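Local coordinates for nodulation protein S (Bradyrhizobium sp., PDB 3OFK), which probably transfers a methyl group from S-adenosylmethionine to the nitrogen of a Nod factor precursor during nodulation signal synthesis, at residues R44-S49 / F115-V120. Residues are numbered along the deposited sequence; the frame is centred on the assembly and turned at random.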
ATOM      1  N   ARG A  44      -2.642  -0.091  13.038  1.00 43.57           N
ATOM      2  CA  ARG A  44      -3.775  -0.303  13.946  1.00 45.30           C
ATOM      3  C   ARG A  44      -4.857  -1.087  13.219  1.00 44.93           C
ATOM      4  O   ARG A  44      -5.392  -2.061  13.754  1.00 44.85           O
ATOM      5  CB  ARG A  44      -4.369   1.019  14.489  1.00 47.54           C
ATOM      6  CG  ARG A  44      -5.618   0.829  15.358  1.00 51.18           C
ATOM      7  CD  ARG A  44      -6.202   2.157  15.844  1.00 56.83           C
ATOM      8  NE  ARG A  44      -6.682   2.993  14.739  1.00 61.39           N
ATOM      9  CZ  ARG A  44      -7.860   2.849  14.129  1.00 59.90           C
ATOM     10  NH1 ARG A  44      -8.698   1.889  14.496  1.00 58.14           N
ATOM     11  NH2 ARG A  44      -8.205   3.668  13.134  1.00 58.73           N
ATOM     12  N   LEU A  45      -5.165  -0.664  11.993  1.00 44.38           N
ATOM     13  CA  LEU A  45      -6.142  -1.373  11.179  1.00 44.87           C
ATOM     14  C   LEU A  45      -5.679  -2.802  10.882  1.00 43.64           C
ATOM     15  O   LEU A  45      -6.491  -3.708  10.871  1.00 45.44           O
ATOM     16  CB  LEU A  45      -6.435  -0.609   9.865  1.00 44.43           C
ATOM     17  CG  LEU A  45      -7.110   0.778   9.965  1.00 46.82           C
ATOM     18  CD1 LEU A  45      -7.289   1.475   8.596  1.00 46.83           C
ATOM     19  CD2 LEU A  45      -8.418   0.659  10.682  1.00 43.74           C
ATOM     20  N   SER A  46      -4.393  -2.989  10.589  1.00 42.86           N
ATOM     21  CA  SER A  46      -3.868  -4.308  10.199  1.00 43.13           C
ATOM     22  C   SER A  46      -3.954  -5.301  11.364  1.00 45.67           C
ATOM     23  O   SER A  46      -4.210  -6.502  11.153  1.00 45.36           O
ATOM     24  CB  SER A  46      -2.415  -4.199   9.716  1.00 41.58           C
ATOM     25  OG  SER A  46      -2.250  -3.258   8.652  1.00 39.10           O
ATOM     26  N   LEU A  47      -3.782  -4.780  12.591  1.00 46.96           N
ATOM     27  CA  LEU A  47      -3.738  -5.614  13.794  1.00 49.23           C
ATOM     28  C   LEU A  47      -5.100  -5.754  14.446  1.00 52.01           C
ATOM     29  O   LEU A  47      -5.208  -6.447  15.459  1.00 54.37           O
ATOM     30  CB  LEU A  47      -2.730  -5.060  14.829  1.00 48.91           C
ATOM     31  CG  LEU A  47      -1.245  -5.079  14.437  1.00 49.32           C
ATOM     32  CD1 LEU A  47      -0.343  -4.588  15.610  1.00 52.18           C
ATOM     33  CD2 LEU A  47      -0.807  -6.480  13.968  1.00 49.24           C
ATOM     34  N   SER A  48      -6.143  -5.128  13.884  1.00 53.19           N
ATOM     35  CA  SER A  48      -7.461  -5.090  14.552  1.00 56.82           C
ATOM     36  C   SER A  48      -7.974  -6.453  14.979  1.00 57.83           C
ATOM     37  O   SER A  48      -8.680  -6.546  15.977  1.00 60.73           O
ATOM     38  CB  SER A  48      -8.519  -4.424  13.675  1.00 57.47           C
ATOM     39  OG  SER A  48      -8.156  -3.087  13.408  1.00 60.84           O
ATOM     40  N   SER A  49      -7.618  -7.489  14.224  1.00 56.16           N
ATOM     41  CA  SER A  49      -8.062  -8.871  14.470  1.00 57.76           C
ATOM     42  C   SER A  49      -6.995  -9.760  15.097  1.00 57.10           C
ATOM     43  O   SER A  49      -7.129 -10.991  15.073  1.00 57.70           O
ATOM     44  CB  SER A  49      -8.522  -9.517  13.148  1.00 57.32           C
ATOM     45  OG  SER A  49      -9.845  -9.101  12.814  1.00 61.02           O
ATOM     46  N   PHE A 115      -4.267 -14.865   1.312  1.00 46.05           N
ATOM     47  CA  PHE A 115      -3.770 -14.047   2.438  1.00 44.39           C
ATOM     48  C   PHE A 115      -4.902 -13.560   3.347  1.00 44.22           C
ATOM     49  O   PHE A 115      -5.919 -13.045   2.882  1.00 43.02           O
ATOM     50  CB  PHE A 115      -2.984 -12.843   1.913  1.00 41.85           C
ATOM     51  CG  PHE A 115      -1.895 -13.218   0.954  1.00 43.87           C
ATOM     52  CD1 PHE A 115      -0.671 -13.671   1.422  1.00 40.99           C
ATOM     53  CD2 PHE A 115      -2.108 -13.162  -0.426  1.00 43.36           C
ATOM     54  CE1 PHE A 115       0.316 -14.054   0.557  1.00 41.11           C
ATOM     55  CE2 PHE A 115      -1.104 -13.540  -1.313  1.00 41.56           C
ATOM     56  CZ  PHE A 115       0.113 -13.988  -0.816  1.00 43.51           C
ATOM     57  N   ASP A 116      -4.724 -13.715   4.652  1.00 45.28           N
ATOM     58  CA  ASP A 116      -5.709 -13.173   5.609  1.00 45.71           C
ATOM     59  C   ASP A 116      -5.510 -11.666   5.902  1.00 43.67           C
ATOM     60  O   ASP A 116      -6.351 -11.035   6.568  1.00 44.05           O
ATOM     61  CB  ASP A 116      -5.763 -14.002   6.894  1.00 49.15           C
ATOM     62  CG  ASP A 116      -4.432 -14.083   7.615  1.00 49.83           C
ATOM     63  OD1 ASP A 116      -3.401 -14.065   6.948  1.00 48.51           O
ATOM     64  OD2 ASP A 116      -4.419 -14.192   8.854  1.00 54.30           O
ATOM     65  N   LEU A 117      -4.409 -11.089   5.424  1.00 40.47           N
ATOM     66  CA  LEU A 117      -4.249  -9.637   5.406  1.00 38.13           C
ATOM     67  C   LEU A 117      -3.555  -9.230   4.121  1.00 37.16           C
ATOM     68  O   LEU A 117      -2.511  -9.792   3.781  1.00 35.52           O
ATOM     69  CB  LEU A 117      -3.397  -9.133   6.566  1.00 38.52           C
ATOM     70  CG  LEU A 117      -3.191  -7.610   6.645  1.00 32.56           C
ATOM     71  CD1 LEU A 117      -4.512  -6.840   6.879  1.00 36.99           C
ATOM     72  CD2 LEU A 117      -2.197  -7.357   7.795  1.00 36.67           C
ATOM     73  N   ILE A 118      -4.135  -8.252   3.426  1.00 36.65           N
ATOM     74  CA  ILE A 118      -3.456  -7.559   2.357  1.00 35.26           C
ATOM     75  C   ILE A 118      -3.401  -6.086   2.686  1.00 34.41           C
ATOM     76  O   ILE A 118      -4.417  -5.467   3.006  1.00 33.07           O
ATOM     77  CB  ILE A 118      -4.189  -7.742   1.042  1.00 35.75           C
ATOM     78  CG1 ILE A 118      -4.251  -9.227   0.697  1.00 34.21           C
ATOM     79  CG2 ILE A 118      -3.499  -6.938  -0.054  1.00 35.86           C
ATOM     80  CD1 ILE A 118      -5.080  -9.528  -0.559  1.00 38.04           C
ATOM     81  N   VAL A 119      -2.198  -5.541   2.691  1.00 33.30           N
ATOM     82  CA  VAL A 119      -2.017  -4.116   2.920  1.00 34.30           C
ATOM     83  C   VAL A 119      -1.656  -3.511   1.537  1.00 34.09           C
ATOM     84  O   VAL A 119      -0.784  -4.014   0.820  1.00 33.90           O
ATOM     85  CB  VAL A 119      -0.945  -3.805   4.007  1.00 34.41           C
ATOM     86  CG1 VAL A 119      -0.823  -2.307   4.220  1.00 33.41           C
ATOM     87  CG2 VAL A 119      -1.253  -4.556   5.373  1.00 32.28           C
ATOM     88  N   VAL A 120      -2.385  -2.464   1.164  1.00 34.08           N
ATOM     89  CA  VAL A 120      -2.243  -1.769  -0.111  1.00 33.20           C
ATOM     90  C   VAL A 120      -2.400  -0.303   0.176  1.00 33.37           C
ATOM     91  O   VAL A 120      -3.510   0.262   0.197  1.00 35.99           O
ATOM     92  CB  VAL A 120      -3.217  -2.324  -1.168  1.00 33.83           C
ATOM     93  CG1 VAL A 120      -4.663  -2.305  -0.674  1.00 34.28           C
ATOM     94  CG2 VAL A 120      -3.090  -1.571  -2.484  1.00 31.84           C
TER
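The last turn of helix 33-46 lies over strand 115-121, nearest at Ser46 and Leu117, whose CA atoms stand 7.2 Å apart. Ser46, Leu117 and Val119 all start toward the opposite segment, and a side chain as small as serine is consistent with so close an approach. Ser46 CB meets the methyl Leu117 CD2 at 3.7 Å; the same methyl comes within loose range of Ser46 O (4.0 Å). Leu117 reaches there with CG anti to its backbone N (chi1 -179°), and chi2 of 64° leaves CD2, not CD1, anti to CA, making it the branch extended farther from CA and toward Ser46. The hydroxyl Ser46 OG sits 3.7 Å from Val119 CG2, a van der Waals contact; its polar need is met within the helix by a hydrogen bond to Leu42 O. This is helix-on-sheet packing in the Rossmann-like fold of S-adenosylmethionine-dependent methyltransferases, where strand 115-121 runs between parallel neighbours 52-58 and 148-155 in a seven-stranded mixed sheet. Leu117 and Val119, two residues apart on an extended strand, fall on the same face of the sheet, the one covered by helix 33-46. Phe65 and Leu69 of helix 64-69 also touch Ser46, while Leu69 packs on Leu117 and Phe65 on Val119. The side chain of Val119 is about 6 Å from the bound S-adenosyl-L-homocysteine and about 7 Å from that of Arg38, a ligand-binding residue earlier on the same helix.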